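Local coordinates for protein aminotransferase (Streptomyces pactum, PDB 4ZM4) that belongs to the class-III aminotransferases, a family of pyridoxal-phosphate-dependent enzymes, and holds the ligand P3B in a pocket to which both subunits of the dimer contribute, at residues I216-P219 / V220-N223; G262-Q265 / E266-V270; R401-T404 / L405-E409; H414-A417 / L418-W421. The protein carries 1 engineered substitution. All blocks are in the same frame, centred on the assembly; numbering follows the deposited sequence.

How the contacts relate
Contacts 1 to 4 all lie within the class-III aminotransferase region. They follow one another along the chain as 1, 2, 3, 4, but touch in the order 2, 1, 4, 3. Contact 1 begins on the last residues of strand 212-217 of the seven-stranded sheet, runs into the loop after it and supplies E218 and N223 to the P3B pocket. It packs on contact 2, centred about 13 Å away on helix 263-267, through P219 and V220. Farther along, A222 meets P420 of contact 4, the loop that brings E419 to the same pocket. Contact 4 rests on Q403 of contact 3, on helix 396-408. Packing therefore links the pocket to two helices, although the centres of contacts 2 and 3 are about 36 Å apart.

Contact 1 (I216-P219 / V220-N223); sequences IVEP and VLAN. With P3B ((3E,4R,5R)-4,5-dihydroxy-3-{[(Z)-{3-hydroxy-2-methyl-5-[(phosphonooxy)methyl]pyridin-4(1H)-ylidene}methyl]imino}cyclohex-1-ene-1-carboxylic acid), chain H.
In the P3B pocket, where the chain leaves strand 212-217, the carboxylate of E218 holds the following loop up to N223. Its OE1 takes the amide N of A222 at 2.8 Å, on the syn side though 33° out of the carboxylate plane, and receives a second, weak bond from N223 N at 3.5 Å. OE2 of E218 accepts ND2 of N223 at 3.0 Å from above the carboxylate plane, while lying close to the plane of the N223 amide, and the carboxylate and amide planes stand 81° apart. CD1 of L221 packs 3.8 Å from that same OE2 of E218.

This loop after a central strand of the large mixed sheet carries N223 to the ligand. The N223 amide is used at both ends: ND2 donates to OAE of P3B at 2.8 Å, and OD1 accepts OAG of P3B at 2.6 Å. E218 itself lines the pocket and, by gripping ND2, also helps to set the rotation of the asparagine amide. Water 1 donates to OE1 of E218 at 2.6 Å and to V220 O at 2.8 Å, bridging the carboxylate to the loop backbone. Beyond the segments, E218 OE2 also accepts the backbone N of Y150.

Contact 2 (G262-Q265 / E266-V270); sequences GGAQ and ERYGV
With CG of E266 turned opposite its own amide nitrogen (chi1 -176°) and the rest of the chain extended, the carboxylate reaches back past the first turn to G262, where OE2 accepts the G262 N in a weak bond of 3.2 Å. In Y268, CG lies beside the backbone N instead (chi1 -60°), which sets its ring alongside the preceding turn: CD2 meets A264 CB at 3.8 Å, the methyl lying in the ring plane at the edge. R267 CG sits over the centre of one ring face.

The backbone is that of one short helix. R267 N bonds to G263 O at 3.0 Å and Y268 N to A264 O at 2.8 Å. It ends in a Schellman motif: G269 adopts positive phi (61°), V270 N bonds to Q265 O at 3.1 Å, and G269 N makes a weak bond to E266 O.

Near the N-terminal end, the carboxylate of E252 accepts the amides of A264 and Q265, and the Q265 side chain is held by G113 N. Helix 263-267 connects strands 247-251 and 274-277 in a beta-alpha-beta unit; Y268 and V270 lie against L234 of helix 233-244, while R267 and Y268 touch V365 of strand 360-365.

Contact 3 (R401-T404 / L405-E409); sequences RLQT and LAQKE
Q403 and Q407, one helical turn apart, lie side by side and point the same way. Q403 has a first torsion off any staggered position (chi1 100°), and the bend at its second (chi2 66°) turns its amide toward the side chain of Q407, which runs extended beyond CG. The planes are turned 67° against each other, and NE2 of Q403 donates to OE1 of Q407 in a long, weak bond of 3.5 Å.

Beneath them the backbone of helix 396-408 continues in regular i to i+4 bonds: A406 N to L402 O at 2.9 Å, Q407 N to Q403 O at 2.8 Å, and K408 N to T404 O at 3.1 Å. CG of L405 and CG of K408 come close to the carbonyl oxygens four residues earlier, at 3.6 Å from R401 O and 3.5 Å from T404 O respectively. L402 and A406 turn instead to helix 429-444, touching L443 and S442.

The stronger partners of the glutamines are F413 O for NE2 of Q403 and L40 O for NE2 of Q407. Each amide thus bonds to a backbone carbonyl outside the helix, consistent with their holding it to the segments at F413 and L40; the link between them is weak.

Contact 4 (H414-A417 / L418-W421); sequences HPNA and LEPW
N416 holds L418 and E419 through two acceptors. Its side-chain OD1 takes L418 N at 3.0 Å, and its backbone O takes E419 N at 3.1 Å; both donors lie above the respective carbonyl planes rather than in them. CG of N416, opposite the residue's own nitrogen (chi1 -174°), carries the amide over to L418. Two residues earlier, ND1 of H414 accepts N416 N at 3.1 Å, with the donor in the ring plane.

The bond from E419 N to N416 O closes a type I beta turn, and that from L418 N to N416 OD1 an Asx turn inside it, in the loop between strands 411-412 and 421-422. The loop packs against helix 396-408 through P415 and A417, and against helix 387-393 through L418.

The apolar contact is a CH-pi interaction: CG of E419 stands over the face of the H414 imidazole, 3.7 Å from its centroid and 12° off the ring normal. The bend of E419 at its second torsion leaves the carboxylate farther out on the same side, its plane 41° from the ring. The residue also lines the P3B pocket.

Three waters bridge backbone atoms of the loop. Water 3 accepts from H414 N at 2.9 Å and donates to P420 O, water 2 lies between H414 O and E419 O, and water 4 donates to A417 O at 2.7 Å while also approaching E419 O.

Contact 1 (I216-P219 / V220-N223)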
loop_
_atom_site.group_PDB
_atom_site.type_symbol
_atom_site.label_atom_id
_atom_site.label_comp_id
_atom_site.label_asym_id
_atom_site.label_seq_id
_atom_site.Cartn_x
_atom_site.Cartn_y
_atom_site.Cartn_z
ATOM N N ILE B 216 0.614 -1.080 -20.735
ATOM C CA ILE B 216 0.091 -1.815 -19.594
ATOM C C ILE B 216 -1.316 -2.316 -19.920
ATOM O O ILE B 216 -2.083 -1.595 -20.595
ATOM C CB ILE B 216 0.129 -0.991 -18.287
ATOM C CG1 ILE B 216 -0.305 -1.837 -17.088
ATOM C CG2 ILE B 216 -0.749 0.250 -18.393
ATOM C CD1 ILE B 216 0.185 -1.325 -15.746
ATOM N N VAL B 217 -1.645 -3.535 -19.456
ATOM C CA VAL B 217 -2.873 -4.175 -19.853
ATOM C C VAL B 217 -3.342 -5.244 -18.851
ATOM O O VAL B 217 -2.522 -5.956 -18.263
ATOM C CB VAL B 217 -2.692 -4.793 -21.240
ATOM C CG1 VAL B 217 -1.685 -5.913 -21.178
ATOM C CG2 VAL B 217 -4.029 -5.279 -21.799
ATOM N N GLU B 218 -4.651 -5.312 -18.622
ATOM C CA GLU B 218 -5.278 -6.448 -17.948
ATOM C C GLU B 218 -5.451 -7.524 -18.989
ATOM O O GLU B 218 -6.292 -7.406 -19.879
ATOM C CB GLU B 218 -6.654 -6.097 -17.367
ATOM C CG GLU B 218 -6.630 -5.190 -16.146
ATOM C CD GLU B 218 -8.013 -4.990 -15.563
ATOM O OE1 GLU B 218 -8.737 -6.006 -15.340
ATOM O OE2 GLU B 218 -8.403 -3.822 -15.325
ATOM N N PRO B 219 -4.664 -8.619 -18.892
ATOM C CA PRO B 219 -4.713 -9.580 -20.010
ATOM C C PRO B 219 -6.123 -10.138 -20.210
ATOM O O PRO B 219 -6.518 -10.399 -21.337
ATOM C CB PRO B 219 -3.715 -10.673 -19.600
ATOM C CG PRO B 219 -2.935 -10.109 -18.481
ATOM C CD PRO B 219 -3.747 -9.057 -17.827
ATOM N N VAL B 220 -6.841 -10.359 -19.133
ATOM C CA VAL B 220 -8.298 -10.482 -19.186
ATOM C C VAL B 220 -8.835 -9.239 -18.491
ATOM O O VAL B 220 -8.442 -8.939 -17.368
ATOM C CB VAL B 220 -8.823 -11.680 -18.398
ATOM C CG1 VAL B 220 -10.346 -11.671 -18.372
ATOM C CG2 VAL B 220 -8.336 -12.968 -18.996
ATOM N N LEU B 221 -9.688 -8.481 -19.161
ATOM C CA LEU B 221 -10.263 -7.280 -18.562
ATOM C C LEU B 221 -11.271 -7.733 -17.512
ATOM O O LEU B 221 -12.338 -8.235 -17.870
ATOM C CB LEU B 221 -10.947 -6.400 -19.613
ATOM C CG LEU B 221 -11.778 -5.214 -19.066
ATOM C CD1 LEU B 221 -10.959 -4.365 -18.117
ATOM C CD2 LEU B 221 -12.337 -4.349 -20.182
ATOM N N ALA B 222 -10.951 -7.547 -16.229
ATOM C CA ALA B 222 -11.859 -7.979 -15.132
ATOM C C ALA B 222 -12.624 -6.839 -14.429
ATOM O O ALA B 222 -13.737 -7.067 -13.965
ATOM C CB ALA B 222 -11.100 -8.790 -14.125
ATOM N N ASN B 223 -12.081 -5.611 -14.407
ATOM C CA ASN B 223 -12.748 -4.459 -13.776
ATOM C C ASN B 223 -13.801 -3.747 -14.655
ATOM O O ASN B 223 -14.180 -2.593 -14.409
ATOM C CB ASN B 223 -11.705 -3.417 -13.345
ATOM C CG ASN B 223 -10.790 -3.900 -12.254
ATOM O OD1 ASN B 223 -11.126 -3.863 -11.064
ATOM N ND2 ASN B 223 -9.603 -4.278 -12.627
HETATM O OAH P3B H . -4.317 -0.623 -5.199
HETATM P PBA P3B H . -4.913 -2.091 -5.135
HETATM O OAI P3B H . -6.357 -1.871 -4.798
HETATM O OAC P3B H . -4.254 -2.975 -4.089
HETATM O OAQ P3B H . -4.724 -2.596 -6.718
HETATM C CAM P3B H . -4.953 -1.712 -7.863
HETATM C CAV P3B H . -5.297 -2.517 -8.921
HETATM C CAL P3B H . -4.317 -2.765 -9.871
HETATM N NAP P3B H . -4.624 -3.613 -10.927
HETATM C CAU P3B H . -5.860 -4.209 -11.028
HETATM C CAA P3B H . -6.168 -5.019 -12.089
HETATM C CAW P3B H . -6.806 -3.942 -10.140
HETATM O OAE P3B H . -7.999 -4.558 -10.298
HETATM C CAX P3B H . -6.578 -3.125 -9.032
HETATM C CAJ P3B H . -7.632 -2.852 -8.090
HETATM N NAO P3B H . -8.929 -3.248 -8.321
HETATM C CAT P3B H . -9.964 -2.895 -7.493
HETATM C CAK P3B H . -9.891 -1.959 -6.425
HETATM C CAS P3B H . -10.980 -1.563 -5.655
HETATM C CAR P3B H . -10.848 -0.678 -4.569
HETATM O OAD P3B H . -11.797 -0.405 -3.815
HETATM O OAB P3B H . -9.830 -0.068 -4.349
HETATM C CAN P3B H . -12.150 -2.214 -5.718
HETATM C CAY P3B H . -12.325 -3.347 -6.741
HETATM O OAF P3B H . -13.661 -3.119 -7.230
HETATM C CAZ P3B H . -11.240 -3.427 -7.891
HETATM O OAG P3B H . -11.121 -4.714 -8.601
HETATM O O HOH W 1 -7.479 -8.261 -14.825
#

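Contact 2 (G262-Q265 / E266-V270)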
loop_
_atom_site.group_PDB
_atom_site.type_symbol
_atom_site.label_atom_id
_atom_site.label_comp_id
_atom_site.label_asym_id
_atom_site.label_seq_id
_atom_site.Cartn_x
_atom_site.Cartn_y
_atom_site.Cartn_z
ATOM N N GLY B 262 -0.181 -20.177 -13.408
ATOM C CA GLY B 262 0.715 -19.137 -13.910
ATOM C C GLY B 262 -0.001 -17.970 -14.576
ATOM O O GLY B 262 0.570 -17.272 -15.420
ATOM N N GLY B 263 -1.251 -17.736 -14.183
ATOM C CA GLY B 263 -2.021 -16.588 -14.643
ATOM C C GLY B 263 -2.420 -16.638 -16.095
ATOM O O GLY B 263 -2.329 -17.689 -16.739
ATOM N N ALA B 264 -2.800 -15.469 -16.627
ATOM C CA ALA B 264 -3.149 -15.338 -18.037
ATOM C C ALA B 264 -1.951 -15.578 -18.969
ATOM O O ALA B 264 -2.114 -16.023 -20.074
ATOM C CB ALA B 264 -3.772 -13.964 -18.280
ATOM N N GLN B 265 -0.770 -15.175 -18.523
ATOM C CA GLN B 265 0.497 -15.510 -19.140
ATOM C C GLN B 265 0.532 -16.939 -19.646
ATOM O O GLN B 265 0.854 -17.189 -20.802
ATOM C CB GLN B 265 1.573 -15.432 -18.056
ATOM C CG GLN B 265 2.599 -14.391 -18.298
ATOM C CD GLN B 265 3.390 -14.103 -17.045
ATOM O OE1 GLN B 265 4.493 -14.624 -16.868
ATOM N NE2 GLN B 265 2.857 -13.218 -16.197
ATOM N N GLU B 266 0.230 -17.860 -18.738
ATOM C CA GLU B 266 0.290 -19.279 -18.978
ATOM C C GLU B 266 -0.916 -19.680 -19.777
ATOM O O GLU B 266 -0.805 -20.411 -20.762
ATOM C CB GLU B 266 0.283 -20.030 -17.633
ATOM C CG GLU B 266 0.429 -21.536 -17.684
ATOM C CD GLU B 266 0.546 -22.139 -16.292
ATOM O OE1 GLU B 266 1.692 -22.305 -15.782
ATOM O OE2 GLU B 266 -0.498 -22.443 -15.682
ATOM N N ARG B 267 -2.084 -19.237 -19.338
ATOM C CA ARG B 267 -3.324 -19.658 -19.968
ATOM C C ARG B 267 -3.319 -19.324 -21.453
ATOM O O ARG B 267 -3.773 -20.136 -22.247
ATOM C CB ARG B 267 -4.510 -18.999 -19.290
ATOM C CG ARG B 267 -5.848 -19.423 -19.837
ATOM C CD ARG B 267 -6.962 -18.883 -18.961
ATOM N NE ARG B 267 -8.263 -19.383 -19.394
ATOM C CZ ARG B 267 -9.116 -20.082 -18.643
ATOM N NH1 ARG B 267 -8.858 -20.390 -17.379
ATOM N NH2 ARG B 267 -10.267 -20.476 -19.169
ATOM N N TYR B 268 -2.793 -18.150 -21.830
ATOM C CA TYR B 268 -2.851 -17.719 -23.213
ATOM C C TYR B 268 -1.513 -17.840 -23.942
ATOM O O TYR B 268 -1.420 -17.490 -25.117
ATOM C CB TYR B 268 -3.406 -16.297 -23.312
ATOM C CG TYR B 268 -4.819 -16.140 -22.761
ATOM C CD1 TYR B 268 -5.916 -16.592 -23.486
ATOM C CD2 TYR B 268 -5.052 -15.533 -21.516
ATOM C CE1 TYR B 268 -7.207 -16.455 -22.995
ATOM C CE2 TYR B 268 -6.346 -15.382 -21.018
ATOM C CZ TYR B 268 -7.421 -15.872 -21.753
ATOM O OH TYR B 268 -8.717 -15.756 -21.293
ATOM N N GLY B 269 -0.494 -18.347 -23.259
ATOM C CA GLY B 269 0.810 -18.585 -23.868
ATOM C C GLY B 269 1.518 -17.352 -24.419
ATOM O O GLY B 269 2.139 -17.407 -25.480
ATOM N N VAL B 270 1.410 -16.229 -23.726
ATOM C CA VAL B 270 2.102 -14.985 -24.143
ATOM C C VAL B 270 2.822 -14.426 -22.927
ATOM O O VAL B 270 2.213 -14.232 -21.887
ATOM C CB VAL B 270 1.116 -13.929 -24.667
ATOM C CG1 VAL B 270 1.824 -12.628 -25.012
ATOM C CG2 VAL B 270 0.387 -14.470 -25.871
#

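Contact 3 (R401-T404 / L405-E409)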
loop_
_atom_site.group_PDB
_atom_site.type_symbol
_atom_site.label_atom_id
_atom_site.label_comp_id
_atom_site.label_asym_id
_atom_site.label_seq_id
_atom_site.Cartn_x
_atom_site.Cartn_y
_atom_site.Cartn_z
ATOM N N ARG B 401 -31.227 -2.932 -8.872
ATOM C CA ARG B 401 -32.452 -3.297 -8.166
ATOM C C ARG B 401 -32.399 -4.770 -7.844
ATOM O O ARG B 401 -32.633 -5.175 -6.698
ATOM C CB ARG B 401 -33.664 -2.942 -9.027
ATOM C CG ARG B 401 -35.000 -2.881 -8.308
ATOM C CD ARG B 401 -35.865 -1.761 -8.844
ATOM N NE ARG B 401 -36.124 -1.709 -10.264
ATOM C CZ ARG B 401 -36.937 -2.503 -10.939
ATOM N NH1 ARG B 401 -37.515 -3.555 -10.354
ATOM N NH2 ARG B 401 -37.133 -2.275 -12.215
ATOM N N LEU B 402 -31.951 -5.567 -8.812
ATOM C CA LEU B 402 -31.703 -7.004 -8.586
ATOM C C LEU B 402 -30.745 -7.297 -7.430
ATOM O O LEU B 402 -30.972 -8.242 -6.672
ATOM C CB LEU B 402 -31.176 -7.670 -9.854
ATOM C CG LEU B 402 -31.032 -9.184 -9.814
ATOM C CD1 LEU B 402 -32.408 -9.835 -9.741
ATOM C CD2 LEU B 402 -30.260 -9.687 -11.026
ATOM N N GLN B 403 -29.684 -6.517 -7.265
ATOM C CA GLN B 403 -28.734 -6.861 -6.206
ATOM C C GLN B 403 -29.243 -6.517 -4.802
ATOM O O GLN B 403 -28.943 -7.249 -3.870
ATOM C CB GLN B 403 -27.281 -6.350 -6.468
ATOM C CG GLN B 403 -26.819 -5.088 -5.775
ATOM C CD GLN B 403 -26.678 -5.133 -4.266
ATOM O OE1 GLN B 403 -27.225 -4.284 -3.609
ATOM N NE2 GLN B 403 -25.886 -6.028 -3.739
ATOM N N THR B 404 -30.015 -5.436 -4.645
ATOM C CA THR B 404 -30.742 -5.178 -3.361
ATOM C C THR B 404 -31.619 -6.368 -3.004
ATOM O O THR B 404 -31.652 -6.807 -1.851
ATOM C CB THR B 404 -31.616 -3.902 -3.443
ATOM O OG1 THR B 404 -30.784 -2.748 -3.578
ATOM C CG2 THR B 404 -32.490 -3.729 -2.222
ATOM N N LEU B 405 -32.332 -6.902 -3.999
ATOM C CA LEU B 405 -33.262 -8.005 -3.764
ATOM C C LEU B 405 -32.505 -9.261 -3.396
ATOM O O LEU B 405 -32.896 -9.986 -2.480
ATOM C CB LEU B 405 -34.150 -8.233 -4.995
ATOM C CG LEU B 405 -35.248 -7.167 -5.219
ATOM C CD1 LEU B 405 -35.749 -7.169 -6.658
ATOM C CD2 LEU B 405 -36.394 -7.369 -4.231
ATOM N N ALA B 406 -31.421 -9.520 -4.124
ATOM C CA ALA B 406 -30.561 -10.685 -3.859
ATOM C C ALA B 406 -29.944 -10.601 -2.481
ATOM O O ALA B 406 -29.930 -11.575 -1.753
ATOM C CB ALA B 406 -29.465 -10.792 -4.925
ATOM N N GLN B 407 -29.481 -9.409 -2.112
ATOM C CA GLN B 407 -28.866 -9.193 -0.806
ATOM C C GLN B 407 -29.833 -9.529 0.311
ATOM O O GLN B 407 -29.452 -10.199 1.272
ATOM C CB GLN B 407 -28.371 -7.768 -0.657
ATOM C CG GLN B 407 -27.526 -7.523 0.590
ATOM C CD GLN B 407 -26.910 -6.128 0.632
ATOM O OE1 GLN B 407 -26.242 -5.693 -0.321
ATOM N NE2 GLN B 407 -27.125 -5.414 1.738
ATOM N N LYS B 408 -31.090 -9.102 0.167
ATOM C CA LYS B 408 -32.135 -9.487 1.096
ATOM C C LYS B 408 -32.383 -10.970 1.129
ATOM O O LYS B 408 -32.698 -11.509 2.191
ATOM C CB LYS B 408 -33.457 -8.812 0.765
ATOM C CG LYS B 408 -33.477 -7.346 1.077
ATOM C CD LYS B 408 -34.748 -6.765 0.508
ATOM C CE LYS B 408 -34.997 -5.369 1.035
ATOM N NZ LYS B 408 -36.468 -5.173 1.083
ATOM N N GLU B 409 -32.295 -11.638 -0.020
ATOM C CA GLU B 409 -32.395 -13.100 -0.052
ATOM C C GLU B 409 -31.150 -13.807 0.496
ATOM O O GLU B 409 -31.114 -15.024 0.552
ATOM C CB GLU B 409 -32.678 -13.589 -1.476
ATOM C CG GLU B 409 -33.998 -13.117 -2.071
ATOM C CD GLU B 409 -35.219 -13.588 -1.292
ATOM O OE1 GLU B 409 -35.155 -14.613 -0.592
ATOM O OE2 GLU B 409 -36.284 -12.955 -1.439
#

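Contact 4 (H414-A417 / L418-W421)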
loop_
_atom_site.group_PDB
_atom_site.type_symbol
_atom_site.label_atom_id
_atom_site.label_comp_id
_atom_site.label_asym_id
_atom_site.label_seq_id
_atom_site.Cartn_x
_atom_site.Cartn_y
_atom_site.Cartn_z
ATOM N N HIS B 414 -21.720 -7.192 -6.137
ATOM C CA HIS B 414 -21.615 -5.735 -6.323
ATOM C C HIS B 414 -22.775 -5.233 -7.222
ATOM O O HIS B 414 -23.094 -5.868 -8.216
ATOM C CB HIS B 414 -20.278 -5.371 -6.954
ATOM C CG HIS B 414 -19.929 -3.919 -6.865
ATOM N ND1 HIS B 414 -20.570 -2.941 -7.595
ATOM C CD2 HIS B 414 -18.961 -3.284 -6.165
ATOM C CE1 HIS B 414 -20.051 -1.766 -7.319
ATOM N NE2 HIS B 414 -19.052 -1.947 -6.475
ATOM N N PRO B 415 -23.391 -4.097 -6.870
ATOM C CA PRO B 415 -24.543 -3.590 -7.623
ATOM C C PRO B 415 -24.290 -3.156 -9.055
ATOM O O PRO B 415 -25.253 -3.087 -9.829
ATOM C CB PRO B 415 -25.014 -2.371 -6.822
ATOM C CG PRO B 415 -24.029 -2.170 -5.734
ATOM C CD PRO B 415 -23.225 -3.415 -5.577
ATOM N N ASN B 416 -23.047 -2.831 -9.387
ATOM C CA ASN B 416 -22.680 -2.469 -10.723
ATOM C C ASN B 416 -22.497 -3.752 -11.529
ATOM O O ASN B 416 -21.697 -4.614 -11.188
ATOM C CB ASN B 416 -21.399 -1.636 -10.714
ATOM C CG ASN B 416 -21.031 -1.107 -12.081
ATOM O OD1 ASN B 416 -21.450 -1.634 -13.119
ATOM N ND2 ASN B 416 -20.260 -0.057 -12.097
ATOM N N ALA B 417 -23.230 -3.879 -12.619
ATOM C CA ALA B 417 -23.192 -5.103 -13.403
ATOM C C ALA B 417 -21.800 -5.441 -13.965
ATOM O O ALA B 417 -21.495 -6.603 -14.213
ATOM C CB ALA B 417 -24.215 -5.003 -14.534
ATOM N N LEU B 418 -20.987 -4.425 -14.207
ATOM C CA LEU B 418 -19.648 -4.603 -14.763
ATOM C C LEU B 418 -18.610 -5.063 -13.740
ATOM O O LEU B 418 -17.501 -5.418 -14.115
ATOM C CB LEU B 418 -19.175 -3.301 -15.382
ATOM C CG LEU B 418 -20.052 -2.736 -16.510
ATOM C CD1 LEU B 418 -19.614 -1.334 -16.836
ATOM C CD2 LEU B 418 -19.986 -3.601 -17.741
ATOM N N GLU B 419 -18.952 -5.091 -12.460
ATOM C CA GLU B 419 -18.038 -5.589 -11.446
ATOM C C GLU B 419 -18.153 -7.117 -11.306
ATOM O O GLU B 419 -19.221 -7.642 -11.056
ATOM C CB GLU B 419 -18.316 -4.924 -10.113
ATOM C CG GLU B 419 -17.986 -3.435 -10.100
ATOM C CD GLU B 419 -16.507 -3.163 -10.180
ATOM O OE1 GLU B 419 -15.690 -4.090 -9.992
ATOM O OE2 GLU B 419 -16.143 -2.009 -10.463
ATOM N N PRO B 420 -17.034 -7.830 -11.450
ATOM C CA PRO B 420 -17.114 -9.281 -11.503
ATOM C C PRO B 420 -17.453 -9.970 -10.161
ATOM O O PRO B 420 -17.331 -9.359 -9.095
ATOM C CB PRO B 420 -15.715 -9.674 -11.990
ATOM C CG PRO B 420 -14.822 -8.590 -11.499
ATOM C CD PRO B 420 -15.641 -7.337 -11.536
ATOM N N TRP B 421 -17.942 -11.210 -10.256
ATOM C CA TRP B 421 -17.990 -12.181 -9.148
ATOM C C TRP B 421 -16.647 -12.913 -9.079
ATOM O O TRP B 421 -16.036 -13.233 -10.123
ATOM C CB TRP B 421 -19.055 -13.258 -9.446
ATOM C CG TRP B 421 -20.488 -12.788 -9.577
ATOM C CD1 TRP B 421 -20.944 -11.507 -9.592
ATOM C CD2 TRP B 421 -21.640 -13.622 -9.760
ATOM N NE1 TRP B 421 -22.302 -11.495 -9.760
ATOM C CE2 TRP B 421 -22.753 -12.783 -9.845
ATOM C CE3 TRP B 421 -21.835 -15.007 -9.845
ATOM C CZ2 TRP B 421 -24.049 -13.283 -10.023
ATOM C CZ3 TRP B 421 -23.101 -15.492 -10.029
ATOM C CH2 TRP B 421 -24.196 -14.644 -10.097
HETATM O O HOH W 2 -21.504 -7.743 -9.805
HETATM O O HOH W 3 -19.569 -8.978 -7.025
HETATM O O HOH W 4 -21.021 -8.897 -12.806
#